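Leucine-rich repeat protein TpLRR (Treponema pallidum, PDB 6MLX) is of unknown function but, as a secreted, probably periplasmic leucine-rich repeat protein, may serve in binding other molecules. Local coordinates at residues A[22-27]-A[43-48]; A[62-67]-A[86-91]. All coordinates share one frame; numbering follows the deposited sequence.

Contact 1: A[22-27]-A[43-48]; sequences IIITRY and LPVVEV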
loop_
_atom_site.group_PDB
_atom_site.type_symbol
_atom_site.label_atom_id
_atom_site.label_comp_id
_atom_site.label_asym_id
_atom_site.label_seq_id
_atom_site.Cartn_x
_atom_site.Cartn_y
_atom_site.Cartn_z
ATOM N N ILE A 22 -7.850 18.224 -9.703
ATOM C CA ILE A 22 -6.431 18.557 -9.616
ATOM C C ILE A 22 -5.643 17.279 -9.357
ATOM O O ILE A 22 -5.996 16.496 -8.462
ATOM C CB ILE A 22 -6.179 19.595 -8.503
ATOM C CG1 ILE A 22 -6.959 20.888 -8.773
ATOM C CG2 ILE A 22 -4.691 19.901 -8.353
ATOM C CD1 ILE A 22 -6.660 21.504 -10.123
ATOM N N ILE A 23 -4.593 17.060 -10.149
ATOM C CA ILE A 23 -3.617 15.993 -9.952
ATOM C C ILE A 23 -2.366 16.613 -9.344
ATOM O O ILE A 23 -1.768 17.515 -9.941
ATOM C CB ILE A 23 -3.274 15.301 -11.278
ATOM C CG1 ILE A 23 -4.529 14.675 -11.903
ATOM C CG2 ILE A 23 -2.096 14.305 -11.082
ATOM C CD1 ILE A 23 -4.359 14.209 -13.347
ATOM N N ILE A 24 -1.959 16.140 -8.168
ATOM C CA ILE A 24 -0.763 16.673 -7.516
ATOM C C ILE A 24 0.459 15.953 -8.079
ATOM O O ILE A 24 0.579 14.728 -7.969
ATOM C CB ILE A 24 -0.840 16.518 -5.992
ATOM C CG1 ILE A 24 -2.039 17.274 -5.433
ATOM C CG2 ILE A 24 0.439 17.033 -5.334
ATOM C CD1 ILE A 24 -1.944 18.771 -5.568
ATOM N N THR A 25 1.361 16.715 -8.699
ATOM C CA THR A 25 2.516 16.136 -9.366
ATOM C C THR A 25 3.797 16.255 -8.554
ATOM O O THR A 25 4.717 15.459 -8.770
ATOM C CB THR A 25 2.726 16.787 -10.740
ATOM O OG1 THR A 25 2.958 18.192 -10.572
ATOM C CG2 THR A 25 1.500 16.602 -11.592
ATOM N N ARG A 26 3.890 17.213 -7.639
ATOM C CA ARG A 26 5.096 17.263 -6.825
ATOM C C ARG A 26 4.802 18.037 -5.544
ATOM O O ARG A 26 4.068 19.031 -5.554
ATOM C CB ARG A 26 6.274 17.882 -7.602
ATOM C CG ARG A 26 7.619 17.853 -6.882
ATOM C CD ARG A 26 8.091 16.390 -6.616
ATOM N NE ARG A 26 9.537 16.297 -6.378
ATOM C CZ ARG A 26 10.126 15.409 -5.573
ATOM N NH1 ARG A 26 9.418 14.528 -4.889
ATOM N NH2 ARG A 26 11.446 15.413 -5.443
ATOM N N TYR A 27 5.347 17.543 -4.438
ATOM C CA TYR A 27 5.408 18.294 -3.198
ATOM C C TYR A 27 6.780 18.945 -3.124
ATOM O O TYR A 27 7.802 18.257 -3.233
ATOM C CB TYR A 27 5.154 17.392 -1.995
ATOM C CG TYR A 27 5.443 18.053 -0.663
ATOM C CD1 TYR A 27 4.762 19.196 -0.267
ATOM C CD2 TYR A 27 6.386 17.515 0.201
ATOM C CE1 TYR A 27 5.018 19.793 0.953
ATOM C CE2 TYR A 27 6.658 18.097 1.417
ATOM C CZ TYR A 27 5.975 19.237 1.791
ATOM O OH TYR A 27 6.252 19.798 3.008
ATOM N N LEU A 43 -11.242 23.355 -7.426
ATOM C CA LEU A 43 -11.361 22.014 -7.985
ATOM C C LEU A 43 -10.878 20.977 -6.978
ATOM O O LEU A 43 -9.922 21.236 -6.235
ATOM C CB LEU A 43 -10.574 21.865 -9.285
ATOM C CG LEU A 43 -11.290 22.525 -10.457
ATOM C CD1 LEU A 43 -10.675 22.091 -11.786
ATOM C CD2 LEU A 43 -12.799 22.227 -10.401
ATOM N N PRO A 44 -11.523 19.809 -6.914
ATOM C CA PRO A 44 -11.107 18.789 -5.949
ATOM C C PRO A 44 -9.795 18.127 -6.356
ATOM O O PRO A 44 -9.501 17.937 -7.543
ATOM C CB PRO A 44 -12.265 17.787 -5.987
ATOM C CG PRO A 44 -12.770 17.891 -7.396
ATOM C CD PRO A 44 -12.690 19.372 -7.702
ATOM N N VAL A 45 -9.007 17.767 -5.341
ATOM C CA VAL A 45 -7.725 17.099 -5.542
ATOM C C VAL A 45 -7.981 15.593 -5.568
ATOM O O VAL A 45 -8.295 14.991 -4.535
ATOM C CB VAL A 45 -6.719 17.480 -4.448
ATOM C CG1 VAL A 45 -5.455 16.643 -4.581
ATOM C CG2 VAL A 45 -6.387 18.969 -4.515
ATOM N N VAL A 46 -7.830 14.980 -6.745
ATOM C CA VAL A 46 -8.306 13.617 -6.979
ATOM C C VAL A 46 -7.192 12.593 -7.171
ATOM O O VAL A 46 -7.487 11.384 -7.200
ATOM C CB VAL A 46 -9.267 13.561 -8.185
ATOM C CG1 VAL A 46 -10.522 14.367 -7.891
ATOM C CG2 VAL A 46 -8.578 14.085 -9.419
ATOM N N GLU A 47 -5.937 13.018 -7.318
ATOM C CA GLU A 47 -4.870 12.073 -7.613
ATOM C C GLU A 47 -3.546 12.574 -7.050
ATOM O O GLU A 47 -3.261 13.775 -7.084
ATOM C CB GLU A 47 -4.764 11.843 -9.121
ATOM C CG GLU A 47 -3.606 10.962 -9.555
ATOM C CD GLU A 47 -3.665 10.627 -11.036
ATOM O OE1 GLU A 47 -2.619 10.292 -11.625
ATOM O OE2 GLU A 47 -4.768 10.701 -11.614
ATOM N N VAL A 48 -2.751 11.649 -6.511
ATOM C CA VAL A 48 -1.348 11.902 -6.186
ATOM C C VAL A 48 -0.515 11.197 -7.252
ATOM O O VAL A 48 -0.412 9.966 -7.251
ATOM C CB VAL A 48 -0.979 11.412 -4.778
ATOM C CG1 VAL A 48 0.511 11.655 -4.510
ATOM C CG2 VAL A 48 -1.835 12.072 -3.715
#

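Contact 2: A[62-67]-A[86-91]; sequences VSLPSS and ELPDGL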
loop_
_atom_site.group_PDB
_atom_site.type_symbol
_atom_site.label_atom_id
_atom_site.label_comp_id
_atom_site.label_asym_id
_atom_site.label_seq_id
_atom_site.Cartn_x
_atom_site.Cartn_y
_atom_site.Cartn_z
ATOM N N VAL A 62 1.358 12.257 6.581
ATOM C CA VAL A 62 0.687 12.752 5.387
ATOM C C VAL A 62 -0.800 12.497 5.564
ATOM O O VAL A 62 -1.202 11.407 5.992
ATOM C CB VAL A 62 1.209 12.062 4.113
ATOM C CG1 VAL A 62 0.384 12.472 2.901
ATOM C CG2 VAL A 62 2.679 12.386 3.893
ATOM N N SER A 63 -1.620 13.493 5.258
ATOM C CA SER A 63 -3.065 13.334 5.292
ATOM C C SER A 63 -3.604 13.596 3.896
ATOM O O SER A 63 -3.308 14.636 3.300
ATOM C CB SER A 63 -3.696 14.283 6.320
ATOM O OG SER A 63 -5.111 14.304 6.206
ATOM N N LEU A 64 -4.381 12.654 3.375
ATOM C CA LEU A 64 -4.968 12.862 2.061
ATOM C C LEU A 64 -6.470 13.114 2.179
ATOM O O LEU A 64 -7.131 12.519 3.038
ATOM C CB LEU A 64 -4.725 11.651 1.152
ATOM C CG LEU A 64 -3.261 11.194 1.107
ATOM C CD1 LEU A 64 -3.080 9.938 0.252
ATOM C CD2 LEU A 64 -2.389 12.315 0.584
ATOM N N PRO A 65 -7.024 13.985 1.338
ATOM C CA PRO A 65 -8.464 14.267 1.389
ATOM C C PRO A 65 -9.286 13.172 0.730
ATOM O O PRO A 65 -8.823 12.470 -0.174
ATOM C CB PRO A 65 -8.586 15.566 0.588
ATOM C CG PRO A 65 -7.481 15.449 -0.438
ATOM C CD PRO A 65 -6.333 14.823 0.338
ATOM N N SER A 66 -10.553 13.083 1.164
ATOM C CA SER A 66 -11.471 12.063 0.648
ATOM C C SER A 66 -11.635 12.107 -0.867
ATOM O O SER A 66 -12.042 11.103 -1.472
ATOM C CB SER A 66 -12.826 12.189 1.339
ATOM O OG SER A 66 -13.148 13.553 1.546
ATOM N N SER A 67 -11.301 13.231 -1.501
ATOM C CA SER A 67 -11.388 13.363 -2.947
ATOM C C SER A 67 -10.310 12.584 -3.693
ATOM O O SER A 67 -10.444 12.387 -4.906
ATOM C CB SER A 67 -11.305 14.847 -3.316
ATOM O OG SER A 67 -10.310 15.486 -2.527
ATOM N N GLU A 86 -2.931 9.163 6.493
ATOM C CA GLU A 86 -4.376 9.058 6.619
ATOM C C GLU A 86 -4.935 8.811 5.228
ATOM O O GLU A 86 -4.887 9.695 4.361
ATOM C CB GLU A 86 -4.972 10.319 7.240
ATOM C CG GLU A 86 -4.621 10.540 8.721
ATOM C CD GLU A 86 -4.832 9.299 9.588
ATOM O OE1 GLU A 86 -5.937 8.694 9.497
ATOM O OE2 GLU A 86 -3.922 8.963 10.392
ATOM N N LEU A 87 -5.433 7.616 5.011
ATOM C CA LEU A 87 -5.905 7.482 3.644
ATOM C C LEU A 87 -7.365 7.901 3.570
ATOM O O LEU A 87 -8.132 7.679 4.515
ATOM C CB LEU A 87 -5.749 6.050 3.150
ATOM C CG LEU A 87 -4.300 5.547 3.129
ATOM C CD1 LEU A 87 -4.210 4.114 2.623
ATOM C CD2 LEU A 87 -3.433 6.468 2.279
ATOM N N PRO A 88 -7.773 8.499 2.466
ATOM C CA PRO A 88 -9.165 8.930 2.340
ATOM C C PRO A 88 -10.102 7.751 2.119
ATOM O O PRO A 88 -9.706 6.714 1.582
ATOM C CB PRO A 88 -9.123 9.825 1.102
ATOM C CG PRO A 88 -8.026 9.257 0.253
ATOM C CD PRO A 88 -6.985 8.763 1.245
ATOM N N ASP A 89 -11.368 7.922 2.503
ATOM C CA ASP A 89 -12.328 6.924 2.046
ATOM C C ASP A 89 -12.574 6.981 0.540
ATOM O O ASP A 89 -13.113 6.028 -0.018
ATOM C CB ASP A 89 -13.667 7.032 2.792
ATOM C CG ASP A 89 -14.683 5.996 2.301
ATOM O OD1 ASP A 89 -14.277 4.832 2.040
ATOM O OD2 ASP A 89 -15.878 6.332 2.124
ATOM N N GLY A 90 -12.158 8.024 -0.164
ATOM C CA GLY A 90 -12.309 7.937 -1.612
ATOM C C GLY A 90 -11.298 7.038 -2.326
ATOM O O GLY A 90 -11.506 6.740 -3.508
ATOM N N LEU A 91 -10.231 6.594 -1.652
ATOM C CA LEU A 91 -9.134 5.939 -2.370
ATOM C C LEU A 91 -9.587 4.629 -3.026
ATOM O O LEU A 91 -10.210 3.778 -2.385
ATOM C CB LEU A 91 -7.955 5.683 -1.429
ATOM C CG LEU A 91 -6.740 5.007 -2.083
ATOM C CD1 LEU A 91 -6.088 5.903 -3.140
ATOM C CD2 LEU A 91 -5.718 4.588 -1.037
#

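Contact 1: A[22-27]-A[43-48]
Glu47 swings CG away from its backbone N (chi1 175°) and stays extended beyond it, so that it runs alongside Ile23, whose CG1 lies anti to the carbonyl carbon (chi1 -60°). The two side chains point the same way and meet along their length: Glu47 CB and CG pack on the CG1 and CG2 branches of Ile23, and Glu47 OE2 ends 3.9 Å from Ile23 CD1. The carboxylate thus borders on methyl groups here, while its aliphatic stem supplies the apolar packing. Ile22, Ile24, Val45 and Val48 occupy the other, buried face. There Ile24 CG1 slants across Val45 and touches its CG1 branch at 3.6 Å, and the second branch, Val45 CG2, reaches Ile22 CB. Leu43 crosses Ile22 at about a right angle, its CB 3.8 Å from Ile22 CG1. The strands run parallel, their short axes inclined at 35°, and belong to a mixed sheet at the N-terminal end of the leucine-rich repeat solenoid. A beta bulge interrupts the register: Ile22 pairs with Val45, but Ile23 with Glu47, so Val46 is the extra residue. Ile22 N donates to Pro44 O at 2.7 Å, and Ile22 O receives Val46 N at 2.9 Å. Beyond the bulge Ile24 N reaches Glu47 O at 2.9 Å. Ile22 O also takes a CA-H...O contact from Val45 CA at 3.4 Å. Glu47 N, by contrast, is buried at the bulge with no hydrogen-bond partner. Strand 11-15 continues the sheet beyond 22-27, its Phe11 touching Ile24 and its Tyr13 and Leu15 touching Ile22; Leu36 packs against Ile24 and Val45.

Contact 2: A[62-67]-A[86-91]
Leu64 and Leu87 lie side by side and point the same way, equivalent leucines of successive coils brought together with Leu64 CD1 4.0 Å from Leu87 CD2. In both, CG stands anti to the carbonyl carbon (chi1 -50° in Leu64, -61° in Leu87), a shared conformation that keeps the two isobutyl groups aligned. Pro88 instead meets Leu64 at a slant: its ring carbon CD sits 3.7 Å from Leu64 CB. Another carbon of that ring, CB, meets the backbone of the neighbouring coil, Pro88 CB lying 3.0 Å from Pro65 O, a tight approach, and 3.3 Å from Ser66 CA. On the other face of the short parallel pairing, Ser63 and Glu86 stand next to each other. Ser63 OG comes only to the CB of Glu86, whose chain bends at chi2 (-48°) and carries the carboxylate away. Two backbone hydrogen bonds set the register here, Glu86 N to Val62 O at 2.9 Å and Leu64 N to Glu86 O at 3.2 Å. Farther on, the type I turn from Pro88 to Leu91 brings Gly90 CA within 3.2 Å of Ser66 O in a CA-H...O contact. Such stacking of like positions from coil to coil is the hallmark of a leucine-rich repeat solenoid, here of the BspA type. Strand 61-63 is the middle one of a three-stranded parallel sheet, between 33-35 and 84-86, while inward Leu64 and Leu91 both pack on Ile71 of strand 70-71.

In the fold
From the N terminus, strand 11-15 leads into 22-27, and contact 1 closes a loop of 15 residues that holds strands 33-35 and 39-40 before the chain returns as 43-48. Contact 2 follows in series, closing 18 residues that include strand 70-71; the two loops neither nest nor cross. Within the mixed sheet, contact 1 joins the N-terminal strands 11-15 and 22-27 to 43-48, from which the sheet goes on through 70-71 and 93-94, whereas contact 2 ties two successive coils from the end of the three-stranded parallel sheet into the turns that follow. Their centres lie about 12 Å apart. They meet at Ser67, whose OG is probably hydrogen-bonded to Val45 O, while Val46 and Pro44 pack against the same serine.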